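Local coordinates for protein sugar kinase, pfkB family (Thermotoga maritima, PDB 2AJR) that probably transfers phosphate from ATP to a sugar phosphate, perhaps fructose 1-phosphate, as a magnesium-binding member of the PfkB carbohydrate kinase family, at residues Gly72-Met78 with Val98-Thr104; Lys295-Ala299 with Glu321-Val327; Tyr140-Leu144 with Leu171-Val177. All coordinates share one frame; numbering follows the deposited sequence.

Interaction 1. Residues Gly72-Met78 with Val98-Thr104; sequences GFVGGYM and VYVEGET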
loop_
_atom_site.group_PDB
_atom_site.type_symbol
_atom_site.label_atom_id
_atom_site.label_comp_id
_atom_site.label_asym_id
_atom_site.label_seq_id
_atom_site.Cartn_x
_atom_site.Cartn_y
_atom_site.Cartn_z
ATOM N N GLY A 72 13.522 -3.739 18.107
ATOM C CA GLY A 72 12.268 -3.019 17.909
ATOM C C GLY A 72 11.034 -3.905 18.076
ATOM O O GLY A 72 11.084 -4.951 18.725
ATOM N N PHE A 73 9.916 -3.485 17.493
ATOM C CA PHE A 73 8.702 -4.291 17.515
ATOM C C PHE A 73 8.328 -4.666 16.094
ATOM O O PHE A 73 8.403 -3.838 15.214
ATOM C CB PHE A 73 7.543 -3.521 18.143
ATOM C CG PHE A 73 7.805 -3.053 19.538
ATOM C CD1 PHE A 73 7.831 -3.957 20.589
ATOM C CD2 PHE A 73 8.007 -1.713 19.810
ATOM C CE1 PHE A 73 8.077 -3.534 21.889
ATOM C CE2 PHE A 73 8.253 -1.286 21.114
ATOM C CZ PHE A 73 8.291 -2.206 22.150
ATOM N N VAL A 74 7.926 -5.912 15.872
ATOM C CA VAL A 74 7.376 -6.318 14.599
ATOM C C VAL A 74 6.122 -7.095 14.887
ATOM O O VAL A 74 5.959 -7.628 15.990
ATOM C CB VAL A 74 8.346 -7.197 13.810
ATOM C CG1 VAL A 74 9.660 -6.460 13.595
ATOM C CG2 VAL A 74 8.563 -8.545 14.518
ATOM N N GLY A 75 5.230 -7.183 13.908
ATOM C CA GLY A 75 4.032 -7.993 14.116
ATOM C C GLY A 75 3.308 -8.416 12.872
ATOM O O GLY A 75 3.490 -7.834 11.816
ATOM N N GLY A 76 2.469 -9.435 13.016
ATOM C CA GLY A 76 1.621 -9.919 11.929
ATOM C C GLY A 76 2.315 -10.355 10.653
ATOM O O GLY A 76 3.493 -10.703 10.651
ATOM N N TYR A 77 1.555 -10.331 9.564
ATOM C CA TYR A 77 2.042 -10.715 8.243
ATOM C C TYR A 77 3.189 -9.842 7.755
ATOM O O TYR A 77 4.177 -10.346 7.206
ATOM C CB TYR A 77 0.918 -10.614 7.215
ATOM C CG TYR A 77 -0.232 -11.565 7.421
ATOM C CD1 TYR A 77 -0.051 -12.958 7.343
ATOM C CD2 TYR A 77 -1.514 -11.074 7.655
ATOM C CE1 TYR A 77 -1.124 -13.827 7.504
ATOM C CE2 TYR A 77 -2.592 -11.926 7.820
ATOM C CZ TYR A 77 -2.396 -13.300 7.744
ATOM O OH TYR A 77 -3.495 -14.116 7.913
HETATM N N MSE A 78 3.044 -8.534 7.933
HETATM C CA MSE A 78 4.058 -7.604 7.491
HETATM C C MSE A 78 5.324 -7.822 8.306
HETATM O O MSE A 78 6.447 -7.755 7.785
HETATM C CB MSE A 78 3.566 -6.169 7.657
HETATM C CG MSE A 78 2.310 -5.831 6.848
HETATM SE SE MSE A 78 2.502 -6.154 4.927
HETATM C CE MSE A 78 1.652 -7.874 4.705
ATOM N N VAL A 98 10.895 -7.796 19.473
ATOM C CA VAL A 98 9.761 -8.291 20.234
ATOM C C VAL A 98 8.559 -8.357 19.298
ATOM O O VAL A 98 8.198 -7.354 18.663
ATOM C CB VAL A 98 9.443 -7.369 21.402
ATOM C CG1 VAL A 98 8.064 -7.677 21.974
ATOM C CG2 VAL A 98 10.527 -7.490 22.438
ATOM N N TYR A 99 7.948 -9.535 19.225
ATOM C CA TYR A 99 6.811 -9.784 18.357
ATOM C C TYR A 99 5.532 -9.365 19.044
ATOM O O TYR A 99 5.268 -9.794 20.153
ATOM C CB TYR A 99 6.759 -11.263 17.971
ATOM C CG TYR A 99 7.822 -11.568 16.950
ATOM C CD1 TYR A 99 9.149 -11.702 17.333
ATOM C CD2 TYR A 99 7.515 -11.662 15.595
ATOM C CE1 TYR A 99 10.137 -11.933 16.410
ATOM C CE2 TYR A 99 8.512 -11.912 14.658
ATOM C CZ TYR A 99 9.820 -12.037 15.082
ATOM O OH TYR A 99 10.824 -12.280 14.190
ATOM N N VAL A 100 4.748 -8.528 18.379
ATOM C CA VAL A 100 3.548 -7.963 18.964
ATOM C C VAL A 100 2.330 -8.415 18.167
ATOM O O VAL A 100 2.462 -8.926 17.064
ATOM C CB VAL A 100 3.627 -6.403 19.031
ATOM C CG1 VAL A 100 4.776 -5.962 19.906
ATOM C CG2 VAL A 100 3.784 -5.774 17.634
ATOM N N GLU A 101 1.155 -8.252 18.761
ATOM C CA GLU A 101 -0.119 -8.542 18.111
ATOM C C GLU A 101 -0.368 -7.310 17.269
ATOM O O GLU A 101 -0.222 -6.198 17.756
ATOM C CB GLU A 101 -1.211 -8.743 19.189
ATOM C CG GLU A 101 -2.483 -9.536 18.788
ATOM C CD GLU A 101 -2.216 -11.005 18.436
ATOM O OE1 GLU A 101 -1.771 -11.771 19.326
ATOM O OE2 GLU A 101 -2.466 -11.408 17.269
ATOM N N GLY A 102 -0.681 -7.457 15.995
ATOM C CA GLY A 102 -0.893 -6.262 15.161
ATOM C C GLY A 102 0.135 -6.196 14.063
ATOM O O GLY A 102 1.172 -6.833 14.149
ATOM N N GLU A 103 -0.153 -5.414 13.033
ATOM C CA GLU A 103 0.669 -5.398 11.834
ATOM C C GLU A 103 1.781 -4.352 11.853
ATOM O O GLU A 103 1.545 -3.188 12.175
ATOM C CB GLU A 103 -0.215 -5.165 10.612
ATOM C CG GLU A 103 -1.185 -6.316 10.333
ATOM C CD GLU A 103 -0.518 -7.568 9.744
ATOM O OE1 GLU A 103 0.502 -7.425 9.043
ATOM O OE2 GLU A 103 -1.032 -8.688 9.975
ATOM N N THR A 104 2.988 -4.776 11.499
ATOM C CA THR A 104 4.033 -3.843 11.163
ATOM C C THR A 104 3.549 -2.995 9.983
ATOM O O THR A 104 2.982 -3.513 9.031
ATOM C CB THR A 104 5.320 -4.560 10.788
ATOM O OG1 THR A 104 5.872 -5.182 11.957
ATOM C CG2 THR A 104 6.342 -3.559 10.200
HETATM O O HOH W 1 2.608 -10.924 15.539
#
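Glu-103 sets off with CG anti to its carbonyl carbon (chi1 -66°) and bends again at chi2 (-74°), folding its carboxylate back to the amides at the start of helix 76-89. OE1 takes the N-H of Met-78 on its syn lone pair, Met-78 N to Glu-103 OE1 3.0 Å, in a nearly straight bond; OE2 receives the N-H of Tyr-77 on its syn side, somewhat out of the carboxylate plane, Tyr-77 N to Glu-103 OE2 3.1 Å. The helix start would probably stabilise the negative charge. With an alanine in place of Glu-103, the Tyr-77 and Met-78 amides would probably lose their shared acceptor and the first helical turn part of its tie to the 98-104 segment. Next door, Thr-104 grips Gly-75 twice: its OG1 accepts from Gly-75 N (2.9 Å) and its backbone N gives to Gly-75 O (3.1 Å). Further back the two segments pair as parallel strands, with Val-100 N bonded to Val-74 O at 2.8 Å and Val-74 N to Val-98 O at 3.2 Å. On one face Phe-73 CD1 rests on Val-100 CG1 (3.7 Å), and its ring meets Phe-136 of helix 130-144; on the other, Val-74 CG2 lies over the Tyr-99 ring, 3.6 Å from the centroid, a CH-pi contact. Tyr-77 OH bonds to Glu-84 of the second subunit, so the helix start also faces the dimer partner. Strand 68-75, helix 76-89 and strand 93-100 form a beta-alpha-beta unit at the edge of the large sheet of this ribokinase-like fold.

Interaction 2. Residues Lys295-Ala299 with Glu321-Val327; sequences KFGFA and EYDHFTV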
loop_
_atom_site.group_PDB
_atom_site.type_symbol
_atom_site.label_atom_id
_atom_site.label_comp_id
_atom_site.label_asym_id
_atom_site.label_seq_id
_atom_site.Cartn_x
_atom_site.Cartn_y
_atom_site.Cartn_z
ATOM N N LYS A 295 31.264 14.904 8.282
ATOM C CA LYS A 295 31.646 15.035 6.869
ATOM C C LYS A 295 31.466 13.730 6.124
ATOM O O LYS A 295 31.006 13.711 4.982
ATOM C CB LYS A 295 33.106 15.497 6.728
ATOM C CG LYS A 295 33.300 17.013 6.941
ATOM C CD LYS A 295 34.758 17.410 7.185
ATOM C CE LYS A 295 35.617 17.296 5.920
ATOM N NZ LYS A 295 37.043 17.643 6.182
ATOM N N PHE A 296 31.862 12.641 6.767
ATOM C CA PHE A 296 31.710 11.330 6.175
ATOM C C PHE A 296 30.221 10.979 6.101
ATOM O O PHE A 296 29.763 10.389 5.122
ATOM C CB PHE A 296 32.478 10.281 6.980
ATOM C CG PHE A 296 32.544 8.932 6.312
ATOM C CD1 PHE A 296 33.524 8.657 5.378
ATOM C CD2 PHE A 296 31.630 7.946 6.622
ATOM C CE1 PHE A 296 33.589 7.421 4.761
ATOM C CE2 PHE A 296 31.691 6.712 6.016
ATOM C CZ PHE A 296 32.672 6.448 5.077
ATOM N N GLY A 297 29.470 11.362 7.129
ATOM C CA GLY A 297 28.032 11.167 7.138
ATOM C C GLY A 297 27.406 11.884 5.962
ATOM O O GLY A 297 26.573 11.309 5.252
ATOM N N PHE A 298 27.837 13.126 5.740
ATOM C CA PHE A 298 27.284 13.966 4.677
ATOM C C PHE A 298 27.575 13.331 3.327
ATOM O O PHE A 298 26.707 13.289 2.470
ATOM C CB PHE A 298 27.849 15.402 4.755
ATOM C CG PHE A 298 27.062 16.415 3.964
ATOM C CD1 PHE A 298 27.332 16.629 2.618
ATOM C CD2 PHE A 298 26.045 17.141 4.560
ATOM C CE1 PHE A 298 26.593 17.551 1.885
ATOM C CE2 PHE A 298 25.306 18.068 3.838
ATOM C CZ PHE A 298 25.583 18.278 2.500
ATOM N N ALA A 299 28.787 12.811 3.158
ATOM C CA ALA A 299 29.169 12.100 1.938
ATOM C C ALA A 299 28.212 10.942 1.648
ATOM O O ALA A 299 27.773 10.775 0.510
ATOM C CB ALA A 299 30.594 11.587 2.049
ATOM N N GLU A 321 31.909 11.152 -3.177
ATOM C CA GLU A 321 31.185 12.357 -2.858
ATOM C C GLU A 321 32.040 13.366 -2.111
ATOM O O GLU A 321 31.577 14.478 -1.856
ATOM C CB GLU A 321 29.947 12.023 -2.017
ATOM C CG GLU A 321 28.930 11.126 -2.714
ATOM C CD GLU A 321 28.344 11.741 -3.977
ATOM O OE1 GLU A 321 28.489 12.967 -4.194
ATOM O OE2 GLU A 321 27.732 10.983 -4.758
ATOM N N TYR A 322 33.275 13.005 -1.759
ATOM C CA TYR A 322 34.133 13.942 -1.015
ATOM C C TYR A 322 34.420 15.208 -1.816
ATOM O O TYR A 322 34.740 16.253 -1.262
ATOM C CB TYR A 322 35.413 13.264 -0.504
ATOM C CG TYR A 322 35.328 12.997 0.989
ATOM C CD1 TYR A 322 34.665 11.865 1.494
ATOM C CD2 TYR A 322 35.859 13.913 1.908
ATOM C CE1 TYR A 322 34.564 11.646 2.884
ATOM C CE2 TYR A 322 35.768 13.698 3.293
ATOM C CZ TYR A 322 35.122 12.571 3.775
ATOM O OH TYR A 322 35.037 12.391 5.144
ATOM N N ASP A 323 34.239 15.101 -3.122
ATOM C CA ASP A 323 34.422 16.196 -4.063
ATOM C C ASP A 323 33.296 17.240 -4.050
ATOM O O ASP A 323 33.500 18.375 -4.450
ATOM C CB ASP A 323 34.476 15.578 -5.466
ATOM C CG ASP A 323 35.483 16.243 -6.371
ATOM O OD1 ASP A 323 35.563 17.501 -6.384
ATOM O OD2 ASP A 323 36.174 15.484 -7.091
ATOM N N HIS A 324 32.108 16.848 -3.613
ATOM C CA HIS A 324 30.888 17.599 -3.904
ATOM C C HIS A 324 30.295 18.304 -2.690
ATOM O O HIS A 324 29.094 18.515 -2.644
ATOM C CB HIS A 324 29.819 16.664 -4.496
ATOM C CG HIS A 324 30.260 15.934 -5.728
ATOM N ND1 HIS A 324 30.299 14.557 -5.806
ATOM C CD2 HIS A 324 30.682 16.390 -6.931
ATOM C CE1 HIS A 324 30.721 14.198 -7.004
ATOM N NE2 HIS A 324 30.969 15.290 -7.704
ATOM N N PHE A 325 31.117 18.664 -1.710
ATOM C CA PHE A 325 30.637 19.500 -0.621
ATOM C C PHE A 325 31.732 20.366 -0.035
ATOM O O PHE A 325 32.904 20.056 -0.179
ATOM C CB PHE A 325 29.939 18.661 0.460
ATOM C CG PHE A 325 30.849 17.729 1.206
ATOM C CD1 PHE A 325 31.566 18.173 2.310
ATOM C CD2 PHE A 325 30.950 16.396 0.836
ATOM C CE1 PHE A 325 32.395 17.316 3.015
ATOM C CE2 PHE A 325 31.773 15.518 1.541
ATOM C CZ PHE A 325 32.502 15.984 2.632
ATOM N N THR A 326 31.342 21.467 0.604
ATOM C CA THR A 326 32.292 22.360 1.257
ATOM C C THR A 326 32.032 22.349 2.744
ATOM O O THR A 326 30.951 21.997 3.176
ATOM C CB THR A 326 32.234 23.840 0.707
ATOM O OG1 THR A 326 30.921 24.382 0.841
ATOM C CG2 THR A 326 32.653 23.912 -0.769
ATOM N N VAL A 327 33.041 22.713 3.529
ATOM C CA VAL A 327 32.877 22.992 4.957
ATOM C C VAL A 327 33.306 24.435 5.224
ATOM O O VAL A 327 34.390 24.847 4.825
ATOM C CB VAL A 327 33.747 22.065 5.857
ATOM C CG1 VAL A 327 33.431 22.323 7.346
ATOM C CG2 VAL A 327 33.555 20.594 5.493
#
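Helix 290-304 packs on the large sheet near one edge, its 295-299 turn facing strand 325-329, the outermost strand of the chain on that side. The helix and strand segments run nearly antiparallel (161°), their axes 10.3 Å apart, and side chains fill the gap. Phe-325 is central. Its CG stands between the backbone N and the carbonyl carbon (chi1 67°), which drives the ring at the helix: Phe-325 CZ reaches Lys-295 O at 3.6 Å and Phe-325 CE2 the methyl of Ala-299, CB, at 4.1 Å. Phe-298 slides past it in the opposite direction, with Phe-298 CE1 3.8 Å from Phe-325 CB and the ring planes inclined at 59°; both side chains also touch Ile-257 of strand 254-259. Tyr-322 closes the other flank, its CE1 4.0 Å from Phe-296 CD1, which comes in at the edge of the tyrosine ring, while the two side chains cross at about a right angle. Farther along the strand, the aliphatic part of Lys-295 lies across Val-327, Lys-295 CD to Val-327 CG2 3.8 Å. Glu-321 touches Ala-299 with its CB and CG; its OE1 accepts from the imidazole, His-324 ND1 to Glu-321 OE1 2.9 Å, from above the carboxylate plane. The Glu-321 side chain lies about 11 Å from the bound magnesium ion. No hydrogen bond links the two segments. Hydrocarbon and aromatic surfaces carry the contact, so it rests on close fit and burial, and neither charged end is paired across it: Lys-295 forms a salt bridge with Glu-292, and Glu-321 turns to His-324 and Arg-306.

Interaction 3. Residues Tyr140-Leu144 with Leu171-Val177; sequences YKMTL and LARERGV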
loop_
_atom_site.group_PDB
_atom_site.type_symbol
_atom_site.label_atom_id
_atom_site.label_comp_id
_atom_site.label_asym_id
_atom_site.label_seq_id
_atom_site.Cartn_x
_atom_site.Cartn_y
_atom_site.Cartn_z
ATOM N N TYR A 140 16.619 -5.053 25.683
ATOM C CA TYR A 140 17.493 -3.918 25.398
ATOM C C TYR A 140 18.674 -3.904 26.381
ATOM O O TYR A 140 19.827 -3.816 25.959
ATOM C CB TYR A 140 16.703 -2.601 25.461
ATOM C CG TYR A 140 17.532 -1.356 25.222
ATOM C CD1 TYR A 140 17.947 -1.000 23.946
ATOM C CD2 TYR A 140 17.905 -0.534 26.281
ATOM C CE1 TYR A 140 18.717 0.150 23.728
ATOM C CE2 TYR A 140 18.669 0.611 26.075
ATOM C CZ TYR A 140 19.069 0.954 24.800
ATOM O OH TYR A 140 19.825 2.097 24.622
ATOM N N LYS A 141 18.377 -4.017 27.674
ATOM C CA LYS A 141 19.421 -4.049 28.714
ATOM C C LYS A 141 20.422 -5.152 28.446
ATOM O O LYS A 141 21.615 -4.946 28.558
ATOM C CB LYS A 141 18.816 -4.238 30.117
ATOM C CG LYS A 141 18.058 -3.022 30.614
ATOM C CD LYS A 141 17.158 -3.331 31.807
ATOM C CE LYS A 141 16.254 -2.135 32.158
ATOM N NZ LYS A 141 15.015 -2.549 32.887
HETATM N N MSE A 142 19.933 -6.322 28.070
HETATM C CA MSE A 142 20.815 -7.448 27.874
HETATM C C MSE A 142 21.763 -7.201 26.716
HETATM O O MSE A 142 22.953 -7.445 26.829
HETATM C CB MSE A 142 20.013 -8.728 27.701
HETATM C CG MSE A 142 19.365 -9.149 29.014
HETATM SE SE MSE A 142 18.087 -10.650 28.917
HETATM C CE MSE A 142 17.836 -10.910 30.885
ATOM N N THR A 143 21.255 -6.659 25.625
ATOM C CA THR A 143 22.074 -6.443 24.451
ATOM C C THR A 143 23.181 -5.383 24.655
ATOM O O THR A 143 24.213 -5.420 23.981
ATOM C CB THR A 143 21.177 -6.054 23.285
ATOM O OG1 THR A 143 20.049 -6.944 23.247
ATOM C CG2 THR A 143 21.936 -6.125 21.973
ATOM N N LEU A 144 22.971 -4.453 25.586
ATOM C CA LEU A 144 23.900 -3.327 25.786
ATOM C C LEU A 144 25.326 -3.759 26.200
ATOM O O LEU A 144 26.320 -3.153 25.775
ATOM C CB LEU A 144 23.332 -2.323 26.803
ATOM C CG LEU A 144 22.194 -1.402 26.335
ATOM C CD1 LEU A 144 21.712 -0.526 27.468
ATOM C CD2 LEU A 144 22.599 -0.538 25.155
ATOM N N LEU A 171 19.852 4.164 30.025
ATOM C CA LEU A 171 20.384 2.827 30.203
ATOM C C LEU A 171 21.697 2.651 29.436
ATOM O O LEU A 171 22.672 2.135 29.989
ATOM C CB LEU A 171 19.356 1.800 29.739
ATOM C CG LEU A 171 18.106 1.687 30.616
ATOM C CD1 LEU A 171 16.933 1.093 29.829
ATOM C CD2 LEU A 171 18.420 0.852 31.838
ATOM N N ALA A 172 21.719 3.089 28.177
ATOM C CA ALA A 172 22.910 2.993 27.326
ATOM C C ALA A 172 24.074 3.731 27.966
ATOM O O ALA A 172 25.195 3.205 28.115
ATOM C CB ALA A 172 22.631 3.577 25.952
ATOM N N ARG A 173 23.771 4.952 28.376
ATOM C CA ARG A 173 24.775 5.899 28.817
ATOM C C ARG A 173 25.365 5.528 30.187
ATOM O O ARG A 173 26.574 5.587 30.382
ATOM C CB ARG A 173 24.147 7.301 28.809
ATOM C CG ARG A 173 24.977 8.389 28.205
ATOM C CD ARG A 173 25.504 8.130 26.808
ATOM N NE ARG A 173 26.849 8.704 26.774
ATOM C CZ ARG A 173 27.991 8.037 26.965
ATOM N NH1 ARG A 173 28.009 6.722 27.137
ATOM N NH2 ARG A 173 29.146 8.692 26.945
ATOM N N GLU A 174 24.524 5.106 31.126
ATOM C CA GLU A 174 25.011 4.603 32.406
ATOM C C GLU A 174 26.013 3.459 32.234
ATOM O O GLU A 174 26.856 3.249 33.085
ATOM C CB GLU A 174 23.837 4.140 33.281
ATOM C CG GLU A 174 23.103 5.300 33.972
ATOM C CD GLU A 174 21.736 4.932 34.557
ATOM O OE1 GLU A 174 21.229 3.806 34.322
ATOM O OE2 GLU A 174 21.161 5.802 35.249
ATOM N N ARG A 175 25.925 2.731 31.127
ATOM C CA ARG A 175 26.767 1.561 30.882
ATOM C C ARG A 175 27.943 1.901 29.969
ATOM O O ARG A 175 28.597 1.010 29.436
ATOM C CB ARG A 175 25.921 0.464 30.232
ATOM C CG ARG A 175 26.102 -0.923 30.806
ATOM C CD ARG A 175 24.793 -1.711 30.727
ATOM N NE ARG A 175 23.720 -1.037 31.469
ATOM C CZ ARG A 175 22.485 -1.510 31.617
ATOM N NH1 ARG A 175 22.144 -2.677 31.083
ATOM N NH2 ARG A 175 21.587 -0.820 32.313
ATOM N N GLY A 176 28.201 3.187 29.775
ATOM C CA GLY A 176 29.295 3.625 28.910
ATOM C C GLY A 176 29.150 3.289 27.431
ATOM O O GLY A 176 30.147 3.280 26.700
ATOM N N VAL A 177 27.927 3.011 26.978
ATOM C CA VAL A 177 27.700 2.784 25.563
ATOM C C VAL A 177 27.473 4.126 24.854
ATOM O O VAL A 177 26.694 4.977 25.295
ATOM C CB VAL A 177 26.538 1.837 25.323
ATOM C CG1 VAL A 177 26.304 1.659 23.839
ATOM C CG2 VAL A 177 26.828 0.492 25.985
#
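Ala-172 O is gripped by two backbone donors that reach it from opposite faces of its plane, Val-177 N at 3.0 Å and Arg-175 N at 3.1 Å. With Gly-176 N bonded to Arg-173 O, this is a Schellman motif ending helix 164-174, and Gly-176, at positive phi, is its C-prime residue. The turn brings Val-177 back toward the neighbouring helix, where its CG2 lies 3.7 Å from Leu-144 O. Helices 130-144 and 164-174 here lie side by side against the parallel strands of the ribokinase-like core, with Tyr-140 and Leu-144 on Leu-15 of strand 14-18 and Ala-172 on Val-150 of strand 149-153. Leu-144 fills the groove between them, CD1 sitting 3.7 Å from Ala-172 N and meeting one face of the Arg-175 guanidinium. Tyr-140 has CG opposite its backbone N (chi1 178°), which carries the ring across to helix 164-174; Leu-171 CB comes in at the ring edge, 3.9 Å from Tyr-140 CE2, and the hydroxyl passes the methyl of Ala-172 to bond Leu-168 O. On the outer side the extended Lys-141 chain brings CE to 3.7 Å from Leu-171 CD2.

In the fold
The three contacts follow one another along the chain, none nested in or crossing another. Interaction 1 comes first, closing the excursion through helix 76-89 between two neighbouring parallel strands. Interaction 3 comes next, bringing helices 130-144 and 164-174 together across the loop that contains strand 149-153. Interaction 2 is last and joins helix 290-304 to the C-terminal strand after helix 315-319. Interactions 1 and 2 sit at opposite ends of the large sheet, at strands 93-100 and 325-329, its outermost strands within this chain, with centres 37 Å apart. Interactions 1 and 3 approach to about 7 Å between nearest atoms, and helix 130-144, which takes part in interaction 3, also borders interaction 1.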